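Local coordinates for protein beta-glycosidase (PDB 6T2R) that probably acts as an endo-acting O-glycanase of glycoside hydrolase family 16, an endo-beta-galactosidase-type enzyme that helps start mucin breakdown, at residues G118-L129 against G142-H152; I50-Q61 against L231-S239. All blocks are in the same frame, centred on the assembly; numbering follows the deposited sequence.

How the interactions relate
Strands 125-130 and 228-233 are antiparallel neighbours, so interactions 1 and 2 share that border. Their centres lie about 10 Å apart. W127 O and L231 N are 2.7 Å apart, a probable hydrogen bond, and G121 O and G237 N, also 2.7 Å apart, probably form a second one. Interaction 1 carries the family's acidic signature, residues 143-148. Interaction 2 sets W57 of loop 50-61 against W127, which also touches E143. The two indole rings meet edge-to-face, with W127 CZ2 3.6 Å from W57 CE2. W127 NE1 also donates to D233 OD1. In the sequence, both segments of interaction 1 fall between the two segments of interaction 2.

Interaction 1. Residues G118-L129 against G142-H152; sequences GAKGAWPAIWTL and GEVDIMERLNH
I126 O receives two backbone N-H groups from segment 142-152. M147 N lies 2.9 Å from I126 O, on a lone pair. I146 N is closer, at 2.7 Å from I126 O, but the angle at its hydrogen is only 123° and the bond is weak. Two residues thus face one, a classic beta bulge. T128 N to V144 O and V144 N to T128 O continue the antiparallel pairing. The sequence EVDIME, residues 143-148, fits the ExDxxE signature of GH16. In relatives its first and last glutamates act as nucleophile and acid/base, and E143 and E148 fit those places. D145 and E148 share one sheet face with A125 and W127. The extended E143 chain crosses the W127 indole, with E143 OE1 3.5 Å from W127 CE3. Carboxylate and ring planes are turned 57° apart. E143 OE2 bonds to W138. On the other face the bent M147 chain puts CE against I126 CG1, at 3.9 Å. Beyond the strands, N151 braces the type II turn A119-A122. N151 OD1 takes G121 N at 2.7 Å in a nearly straight bond. N151 N also binds A122 O. Its chi1 of -66°, with CG anti to the carbonyl carbon, carries the amide to the turn; N151 ND2 goes to V241 O. The H152 ring lies face-on to G118, whose CA is 3.9 Å from the ring centroid in a CH-pi contact.

Interaction 2. Residues I50-Q61 against L231-S239; sequences IPRGKPDWQNTQ and LIDMQLGGS. With SO4 (sulfate ion), chain C.
Loop 50-61 folds over the end of strand 228-233, on the sheet side that bears W127, and probably helps to wall the GH16 substrate cleft. W57 lies at the centre. W57 CG sits between the backbone N and the carbonyl carbon (chi1 81°), which sets the benzo end of the indole against L231, D233 and Q235. Its benzo edge meets D233, with W57 CE3 3.4 Å from D233 OD2. W57 CH2 packs on L231 CD2 at 3.8 Å. The Q235 amide comes in obliquely at W57 CE3 and CB. Q235 NE2 also approaches D233 OD2, too closely for a normal bond, so that detail is doubtful. Q61 ties the segments together. Its NE2 gives one bond to M234 O, at 3.0 Å and nearly on the C=O axis, and another to W57 O, at 3.1 Å. I50 CD1 touches D233 CB at 3.6 Å. At the outer end, D56 OD2 accepts S239 N at 3.0 Å, on its syn side, and weakly S239 OG. A water joins W57 O and T60 OG1 to L236 N; T60 OG1 also bonds to T94. R52 turns away from this contact: NE donates to Q61 O, and NH1 and NH2 hold a sulfate, probably from the crystallisation liquor. Q61 NE2 donates to a carbonyl of each segment, which would hold its amide in place and help keep the loop against the strand end.

Interaction 1. Residues G118-L129 against G142-H152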
loop_
_atom_site.group_PDB
_atom_site.type_symbol
_atom_site.label_atom_id
_atom_site.label_comp_id
_atom_site.label_asym_id
_atom_site.label_seq_id
_atom_site.Cartn_x
_atom_site.Cartn_y
_atom_site.Cartn_z
ATOM N N GLY A 118 -4.928 16.821 -0.501
ATOM C CA GLY A 118 -4.366 17.318 -1.768
ATOM C C GLY A 118 -3.090 18.112 -1.544
ATOM O O GLY A 118 -3.019 18.848 -0.577
ATOM N N ALA A 119 -2.110 17.927 -2.425
ATOM C CA ALA A 119 -0.828 18.649 -2.509
ATOM C C ALA A 119 -0.194 18.308 -3.859
ATOM O O ALA A 119 -0.157 17.123 -4.213
ATOM C CB ALA A 119 0.094 18.249 -1.382
ATOM N N LYS A 120 0.249 19.317 -4.596
ATOM C CA LYS A 120 0.910 19.137 -5.902
ATOM C C LYS A 120 2.232 18.407 -5.646
ATOM O O LYS A 120 3.065 18.913 -4.832
ATOM C CB LYS A 120 1.115 20.484 -6.593
ATOM C CG LYS A 120 1.446 20.378 -8.075
ATOM C CD LYS A 120 2.236 21.561 -8.600
ATOM C CE LYS A 120 1.906 21.940 -10.033
ATOM N NZ LYS A 120 1.995 20.767 -10.940
ATOM N N GLY A 121 2.390 17.237 -6.274
ATOM C CA GLY A 121 3.587 16.386 -6.143
ATOM C C GLY A 121 3.454 15.306 -5.097
ATOM O O GLY A 121 4.346 14.460 -5.015
ATOM N N ALA A 122 2.357 15.282 -4.351
ATOM C CA ALA A 122 2.103 14.188 -3.385
ATOM C C ALA A 122 1.453 12.977 -4.099
ATOM O O ALA A 122 0.588 13.159 -5.005
ATOM C CB ALA A 122 1.283 14.710 -2.231
ATOM N N TRP A 123 1.885 11.773 -3.708
ATOM C CA TRP A 123 1.333 10.474 -4.171
ATOM C C TRP A 123 1.526 9.448 -3.066
ATOM O O TRP A 123 2.295 8.491 -3.194
ATOM C CB TRP A 123 1.946 10.051 -5.508
ATOM C CG TRP A 123 3.436 9.966 -5.576
ATOM C CD1 TRP A 123 4.344 10.898 -5.166
ATOM C CD2 TRP A 123 4.198 8.915 -6.196
ATOM N NE1 TRP A 123 5.613 10.481 -5.462
ATOM C CE2 TRP A 123 5.557 9.262 -6.090
ATOM C CE3 TRP A 123 3.868 7.698 -6.789
ATOM C CZ2 TRP A 123 6.585 8.440 -6.547
ATOM C CZ3 TRP A 123 4.888 6.882 -7.247
ATOM C CH2 TRP A 123 6.226 7.256 -7.128
ATOM N N PRO A 124 0.792 9.618 -1.944
ATOM C CA PRO A 124 0.747 8.601 -0.891
ATOM C C PRO A 124 0.243 7.257 -1.443
ATOM O O PRO A 124 -0.598 7.278 -2.300
ATOM C CB PRO A 124 -0.273 9.153 0.101
ATOM C CG PRO A 124 -1.148 10.031 -0.790
ATOM C CD PRO A 124 -0.156 10.715 -1.694
ATOM N N ALA A 125 0.814 6.155 -0.970
ATOM C CA ALA A 125 0.533 4.801 -1.476
ATOM C C ALA A 125 0.268 3.837 -0.328
ATOM O O ALA A 125 0.804 4.024 0.790
ATOM C CB ALA A 125 1.674 4.307 -2.345
ATOM N N ILE A 126 -0.531 2.811 -0.611
ATOM C CA ILE A 126 -0.746 1.613 0.251
ATOM C C ILE A 126 -0.515 0.413 -0.659
ATOM O O ILE A 126 -1.182 0.314 -1.698
ATOM C CB ILE A 126 -2.169 1.623 0.844
ATOM C CG1 ILE A 126 -2.422 2.890 1.665
ATOM C CG2 ILE A 126 -2.424 0.352 1.634
ATOM C CD1 ILE A 126 -3.867 3.164 2.046
ATOM N N TRP A 127 0.389 -0.483 -0.305
ATOM C CA TRP A 127 0.817 -1.482 -1.291
ATOM C C TRP A 127 1.553 -2.617 -0.622
ATOM O O TRP A 127 1.944 -2.470 0.565
ATOM C CB TRP A 127 1.631 -0.782 -2.376
ATOM C CG TRP A 127 2.868 -0.050 -1.959
ATOM C CD1 TRP A 127 2.993 1.021 -1.112
ATOM C CD2 TRP A 127 4.175 -0.239 -2.543
ATOM N NE1 TRP A 127 4.295 1.466 -1.095
ATOM C CE2 TRP A 127 5.036 0.709 -1.953
ATOM C CE3 TRP A 127 4.691 -1.142 -3.490
ATOM C CZ2 TRP A 127 6.377 0.787 -2.285
ATOM C CZ3 TRP A 127 6.028 -1.072 -3.820
ATOM C CH2 TRP A 127 6.847 -0.112 -3.221
ATOM N N THR A 128 1.699 -3.715 -1.362
ATOM C CA THR A 128 2.373 -4.929 -0.879
ATOM C C THR A 128 3.397 -5.437 -1.891
ATOM O O THR A 128 3.232 -5.250 -3.097
ATOM C CB THR A 128 1.374 -6.031 -0.520
ATOM O OG1 THR A 128 0.918 -6.637 -1.734
ATOM C CG2 THR A 128 0.254 -5.506 0.352
ATOM N N LEU A 129 4.429 -6.049 -1.319
ATOM C CA LEU A 129 5.598 -6.685 -1.958
ATOM C C LEU A 129 5.761 -8.063 -1.332
ATOM O O LEU A 129 5.216 -8.310 -0.269
ATOM C CB LEU A 129 6.824 -5.797 -1.723
ATOM C CG LEU A 129 6.855 -4.521 -2.566
ATOM C CD1 LEU A 129 8.093 -3.734 -2.249
ATOM C CD2 LEU A 129 6.764 -4.838 -4.056
ATOM N N GLY A 142 6.317 -9.742 -8.163
ATOM C CA GLY A 142 5.020 -9.050 -8.178
ATOM C C GLY A 142 4.979 -7.845 -7.247
ATOM O O GLY A 142 5.788 -7.758 -6.290
ATOM N N GLU A 143 4.018 -6.969 -7.500
ATOM C CA GLU A 143 3.707 -5.767 -6.695
ATOM C C GLU A 143 2.193 -5.546 -6.785
ATOM O O GLU A 143 1.613 -5.738 -7.892
ATOM C CB GLU A 143 4.461 -4.544 -7.226
ATOM C CG GLU A 143 4.276 -3.279 -6.375
ATOM C CD GLU A 143 4.720 -2.003 -7.074
ATOM O OE1 GLU A 143 4.049 -0.985 -6.950
ATOM O OE2 GLU A 143 5.743 -2.046 -7.753
ATOM N N VAL A 144 1.575 -5.203 -5.656
ATOM C CA VAL A 144 0.124 -4.930 -5.556
ATOM C C VAL A 144 -0.042 -3.542 -4.943
ATOM O O VAL A 144 0.293 -3.347 -3.780
ATOM C CB VAL A 144 -0.573 -6.015 -4.730
ATOM C CG1 VAL A 144 -2.060 -5.725 -4.560
ATOM C CG2 VAL A 144 -0.358 -7.389 -5.339
ATOM N N ASP A 145 -0.548 -2.616 -5.732
ATOM C CA ASP A 145 -0.824 -1.226 -5.298
ATOM C C ASP A 145 -2.283 -1.174 -4.858
ATOM O O ASP A 145 -3.165 -1.169 -5.716
ATOM C CB ASP A 145 -0.456 -0.282 -6.446
ATOM C CG ASP A 145 1.017 -0.383 -6.812
ATOM O OD1 ASP A 145 1.802 -0.824 -5.946
ATOM O OD2 ASP A 145 1.366 -0.030 -7.948
ATOM N N ILE A 146 -2.540 -1.172 -3.561
ATOM C CA ILE A 146 -3.930 -1.075 -3.014
ATOM C C ILE A 146 -4.430 0.371 -3.138
ATOM O O ILE A 146 -5.638 0.570 -3.343
ATOM C CB ILE A 146 -3.954 -1.590 -1.570
ATOM C CG1 ILE A 146 -3.345 -2.995 -1.490
ATOM C CG2 ILE A 146 -5.365 -1.519 -1.017
ATOM C CD1 ILE A 146 -3.109 -3.560 -0.098
ATOM N N MET A 147 -3.538 1.368 -3.069
ATOM C CA MET A 147 -3.924 2.797 -3.239
ATOM C C MET A 147 -2.718 3.626 -3.692
ATOM O O MET A 147 -1.644 3.513 -3.087
ATOM C CB MET A 147 -4.460 3.325 -1.906
ATOM C CG MET A 147 -5.157 4.664 -1.962
ATOM S SD MET A 147 -4.035 6.063 -2.120
ATOM C CE MET A 147 -3.194 5.992 -0.531
ATOM N N GLU A 148 -2.920 4.447 -4.717
ATOM C CA GLU A 148 -2.057 5.585 -5.099
ATOM C C GLU A 148 -2.964 6.778 -5.382
ATOM O O GLU A 148 -3.933 6.582 -6.088
ATOM C CB GLU A 148 -1.252 5.152 -6.304
ATOM C CG GLU A 148 -0.480 3.888 -5.996
ATOM C CD GLU A 148 0.685 3.681 -6.901
ATOM O OE1 GLU A 148 0.493 2.933 -7.909
ATOM O OE2 GLU A 148 1.736 4.279 -6.613
ATOM N N ARG A 149 -2.736 7.915 -4.732
ATOM C CA ARG A 149 -3.509 9.162 -4.978
ATOM C C ARG A 149 -2.531 10.293 -5.349
ATOM O O ARG A 149 -1.720 10.742 -4.506
ATOM C CB ARG A 149 -4.416 9.483 -3.790
ATOM C CG ARG A 149 -5.647 10.299 -4.172
ATOM C CD ARG A 149 -5.349 11.715 -4.656
ATOM N NE ARG A 149 -4.919 12.465 -3.501
ATOM C CZ ARG A 149 -5.727 13.193 -2.730
ATOM N NH1 ARG A 149 -6.993 13.380 -3.052
ATOM N NH2 ARG A 149 -5.252 13.750 -1.633
ATOM N N LEU A 150 -2.662 10.750 -6.584
ATOM C CA LEU A 150 -1.805 11.784 -7.219
ATOM C C LEU A 150 -2.366 13.180 -6.937
ATOM O O LEU A 150 -3.555 13.439 -7.247
ATOM C CB LEU A 150 -1.795 11.536 -8.733
ATOM C CG LEU A 150 -0.654 10.681 -9.291
ATOM C CD1 LEU A 150 -0.306 9.524 -8.374
ATOM C CD2 LEU A 150 -0.994 10.169 -10.676
ATOM N N ASN A 151 -1.510 14.081 -6.470
ATOM C CA ASN A 151 -1.801 15.532 -6.527
ATOM C C ASN A 151 -3.084 15.791 -5.730
ATOM O O ASN A 151 -3.127 15.416 -4.544
ATOM C CB ASN A 151 -1.827 15.996 -7.993
ATOM C CG ASN A 151 -0.451 15.868 -8.606
ATOM O OD1 ASN A 151 0.513 16.438 -8.087
ATOM N ND2 ASN A 151 -0.334 15.089 -9.672
ATOM N N HIS A 152 -4.065 16.445 -6.354
ATOM C CA HIS A 152 -5.386 16.789 -5.763
ATOM C C HIS A 152 -6.479 15.886 -6.358
ATOM O O HIS A 152 -7.616 16.285 -6.261
ATOM C CB HIS A 152 -5.688 18.297 -5.989
ATOM C CG HIS A 152 -4.728 19.220 -5.299
ATOM N ND1 HIS A 152 -5.052 19.892 -4.105
ATOM C CD2 HIS A 152 -3.451 19.573 -5.594
ATOM C CE1 HIS A 152 -4.015 20.606 -3.701
ATOM N NE2 HIS A 152 -3.021 20.428 -4.597
#

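Interaction 2. Residues I50-Q61 against L231-S239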
loop_
_atom_site.group_PDB
_atom_site.type_symbol
_atom_site.label_atom_id
_atom_site.label_comp_id
_atom_site.label_asym_id
_atom_site.label_seq_id
_atom_site.Cartn_x
_atom_site.Cartn_y
_atom_site.Cartn_z
ATOM N N ILE A 50 10.399 3.300 7.040
ATOM C CA ILE A 50 10.985 2.894 5.741
ATOM C C ILE A 50 12.263 3.698 5.541
ATOM O O ILE A 50 12.239 4.924 5.532
ATOM C CB ILE A 50 9.994 3.094 4.578
ATOM C CG1 ILE A 50 8.733 2.222 4.700
ATOM C CG2 ILE A 50 10.705 2.878 3.256
ATOM C CD1 ILE A 50 7.633 2.610 3.738
ATOM N N PRO A 51 13.384 3.040 5.194
ATOM C CA PRO A 51 14.606 3.769 4.893
ATOM C C PRO A 51 14.587 4.399 3.493
ATOM O O PRO A 51 13.797 3.983 2.627
ATOM C CB PRO A 51 15.690 2.688 5.011
ATOM C CG PRO A 51 14.990 1.394 4.631
ATOM C CD PRO A 51 13.535 1.584 5.020
ATOM N N ARG A 52 15.481 5.372 3.317
ATOM C CA ARG A 52 15.885 5.986 2.029
ATOM C C ARG A 52 16.224 4.891 1.015
ATOM O O ARG A 52 16.883 3.950 1.391
ATOM C CB ARG A 52 17.113 6.875 2.251
ATOM C CG ARG A 52 17.495 7.719 1.043
ATOM C CD ARG A 52 16.340 8.536 0.529
ATOM N NE ARG A 52 15.769 9.352 1.607
ATOM C CZ ARG A 52 16.323 10.474 2.102
ATOM N NH1 ARG A 52 15.720 11.168 3.053
ATOM N NH2 ARG A 52 17.488 10.909 1.654
ATOM N N GLY A 53 15.821 5.066 -0.240
ATOM C CA GLY A 53 16.364 4.319 -1.390
ATOM C C GLY A 53 16.212 5.104 -2.681
ATOM O O GLY A 53 15.567 6.211 -2.662
ATOM N N LYS A 54 16.714 4.514 -3.771
ATOM C CA LYS A 54 16.934 5.186 -5.079
ATOM C C LYS A 54 15.624 5.370 -5.843
ATOM O O LYS A 54 15.449 6.427 -6.445
ATOM C CB LYS A 54 17.910 4.399 -5.959
ATOM C CG LYS A 54 19.177 3.858 -5.298
ATOM C CD LYS A 54 20.156 4.919 -4.882
ATOM C CE LYS A 54 21.009 5.415 -6.029
ATOM N NZ LYS A 54 21.638 6.702 -5.660
ATOM N N PRO A 55 14.667 4.400 -5.896
ATOM C CA PRO A 55 13.477 4.577 -6.743
ATOM C C PRO A 55 12.692 5.837 -6.349
ATOM O O PRO A 55 12.826 6.264 -5.202
ATOM C CB PRO A 55 12.628 3.309 -6.558
ATOM C CG PRO A 55 13.501 2.322 -5.746
ATOM C CD PRO A 55 14.654 3.120 -5.158
ATOM N N ASP A 56 11.927 6.403 -7.297
ATOM C CA ASP A 56 11.152 7.670 -7.150
ATOM C C ASP A 56 10.319 7.656 -5.858
ATOM O O ASP A 56 10.115 8.737 -5.258
ATOM C CB ASP A 56 10.168 7.917 -8.306
ATOM C CG ASP A 56 10.774 8.551 -9.543
ATOM O OD1 ASP A 56 12.004 8.676 -9.583
ATOM O OD2 ASP A 56 10.009 8.906 -10.466
ATOM N N TRP A 57 9.813 6.485 -5.470
ATOM C CA TRP A 57 8.901 6.363 -4.314
ATOM C C TRP A 57 9.720 6.475 -3.036
ATOM O O TRP A 57 9.174 6.992 -2.060
ATOM C CB TRP A 57 8.100 5.056 -4.378
ATOM C CG TRP A 57 8.836 3.851 -3.894
ATOM C CD1 TRP A 57 9.545 2.956 -4.646
ATOM C CD2 TRP A 57 8.921 3.389 -2.542
ATOM N NE1 TRP A 57 10.040 1.957 -3.858
ATOM C CE2 TRP A 57 9.667 2.189 -2.564
ATOM C CE3 TRP A 57 8.407 3.847 -1.322
ATOM C CZ2 TRP A 57 9.935 1.457 -1.414
ATOM C CZ3 TRP A 57 8.692 3.124 -0.180
ATOM C CH2 TRP A 57 9.421 1.935 -0.232
ATOM N N GLN A 58 10.954 5.979 -3.057
ATOM C CA GLN A 58 11.764 5.767 -1.832
ATOM C C GLN A 58 12.799 6.891 -1.642
ATOM O O GLN A 58 13.480 6.877 -0.600
ATOM C CB GLN A 58 12.418 4.396 -1.890
ATOM C CG GLN A 58 12.560 3.781 -0.510
ATOM C CD GLN A 58 13.296 2.482 -0.594
ATOM O OE1 GLN A 58 13.588 2.020 -1.691
ATOM N NE2 GLN A 58 13.578 1.893 0.560
ATOM N N ASN A 59 12.919 7.770 -2.646
ATOM C CA ASN A 59 13.701 9.030 -2.676
ATOM C C ASN A 59 13.719 9.840 -1.389
ATOM O O ASN A 59 14.715 10.533 -1.149
ATOM C CB ASN A 59 13.002 10.083 -3.538
ATOM C CG ASN A 59 13.695 10.081 -4.842
ATOM O OD1 ASN A 59 14.667 9.375 -4.916
ATOM N ND2 ASN A 59 13.230 10.827 -5.811
ATOM N N THR A 60 12.564 9.957 -0.765
ATOM C CA THR A 60 12.285 10.979 0.267
ATOM C C THR A 60 12.168 10.317 1.637
ATOM O O THR A 60 11.965 11.067 2.641
ATOM C CB THR A 60 11.004 11.704 -0.146
ATOM O OG1 THR A 60 9.987 10.702 -0.324
ATOM C CG2 THR A 60 11.214 12.524 -1.403
ATOM N N GLN A 61 12.216 8.975 1.669
ATOM C CA GLN A 61 11.830 8.188 2.871
ATOM C C GLN A 61 12.839 8.556 3.941
ATOM O O GLN A 61 14.009 8.778 3.555
ATOM C CB GLN A 61 11.768 6.702 2.549
ATOM C CG GLN A 61 10.683 6.369 1.523
ATOM C CD GLN A 61 9.244 6.645 1.939
ATOM O OE1 GLN A 61 8.880 6.520 3.111
ATOM N NE2 GLN A 61 8.413 7.026 0.969
ATOM N N LEU A 231 3.192 -1.975 2.957
ATOM C CA LEU A 231 3.828 -0.640 2.979
ATOM C C LEU A 231 2.687 0.380 2.957
ATOM O O LEU A 231 1.740 0.235 2.105
ATOM C CB LEU A 231 4.725 -0.448 1.741
ATOM C CG LEU A 231 5.845 -1.478 1.532
ATOM C CD1 LEU A 231 5.337 -2.699 0.750
ATOM C CD2 LEU A 231 7.007 -0.862 0.775
ATOM N N ILE A 232 2.816 1.393 3.794
ATOM C CA ILE A 232 1.935 2.591 3.863
ATOM C C ILE A 232 2.861 3.794 3.974
ATOM O O ILE A 232 3.657 3.815 4.940
ATOM C CB ILE A 232 0.958 2.542 5.052
ATOM C CG1 ILE A 232 0.123 1.262 5.038
ATOM C CG2 ILE A 232 0.096 3.798 5.007
ATOM C CD1 ILE A 232 -0.723 1.020 6.262
ATOM N N ASP A 233 2.857 4.702 3.000
ATOM C CA ASP A 233 3.924 5.726 3.022
ATOM C C ASP A 233 3.525 6.908 2.165
ATOM O O ASP A 233 2.949 6.708 1.083
ATOM C CB ASP A 233 5.274 5.131 2.578
ATOM C CG ASP A 233 5.300 4.718 1.112
ATOM O OD1 ASP A 233 4.695 3.675 0.777
ATOM O OD2 ASP A 233 5.864 5.486 0.315
ATOM N N MET A 234 3.808 8.091 2.699
ATOM C CA MET A 234 3.762 9.366 1.976
ATOM C C MET A 234 4.928 9.356 0.990
ATOM O O MET A 234 5.994 8.732 1.269
ATOM C CB MET A 234 3.864 10.551 2.943
ATOM C CG MET A 234 3.794 11.919 2.276
ATOM S SD MET A 234 2.394 12.136 1.183
ATOM C CE MET A 234 1.025 12.161 2.340
ATOM N N GLN A 235 4.692 10.010 -0.136
ATOM C CA GLN A 235 5.606 10.066 -1.284
ATOM C C GLN A 235 5.455 11.478 -1.854
ATOM O O GLN A 235 4.300 12.014 -1.878
ATOM C CB GLN A 235 5.256 8.949 -2.282
ATOM C CG GLN A 235 5.503 7.560 -1.727
ATOM C CD GLN A 235 5.099 6.402 -2.613
ATOM O OE1 GLN A 235 4.492 6.546 -3.675
ATOM N NE2 GLN A 235 5.390 5.228 -2.127
ATOM N N LEU A 236 6.571 12.057 -2.290
ATOM C CA LEU A 236 6.603 13.417 -2.898
ATOM C C LEU A 236 7.506 13.423 -4.139
ATOM O O LEU A 236 8.699 13.056 -4.006
ATOM C CB LEU A 236 7.108 14.420 -1.850
ATOM C CG LEU A 236 6.091 14.855 -0.797
ATOM C CD1 LEU A 236 6.766 15.721 0.274
ATOM C CD2 LEU A 236 4.921 15.593 -1.437
ATOM N N GLY A 237 6.936 13.779 -5.297
ATOM C CA GLY A 237 7.657 13.933 -6.576
ATOM C C GLY A 237 7.989 12.619 -7.280
ATOM O O GLY A 237 7.983 11.528 -6.652
ATOM N N GLY A 238 8.326 12.745 -8.562
ATOM C CA GLY A 238 8.690 11.647 -9.473
ATOM C C GLY A 238 8.113 11.924 -10.848
ATOM O O GLY A 238 7.376 12.926 -11.012
ATOM N N SER A 239 8.414 11.066 -11.819
ATOM C CA SER A 239 8.076 11.354 -13.229
ATOM C C SER A 239 6.568 11.230 -13.365
ATOM O O SER A 239 6.005 12.003 -14.119
ATOM C CB SER A 239 8.828 10.460 -14.192
ATOM O OG SER A 239 9.054 9.192 -13.606
HETATM S S SO4 C . 18.617 13.640 3.895
HETATM O O1 SO4 C . 17.475 13.174 4.618
HETATM O O2 SO4 C . 18.922 15.033 4.234
HETATM O O3 SO4 C . 19.738 12.805 4.250
HETATM O O4 SO4 C . 18.359 13.561 2.471
HETATM O O HOH W 1 8.863 10.172 -2.575
#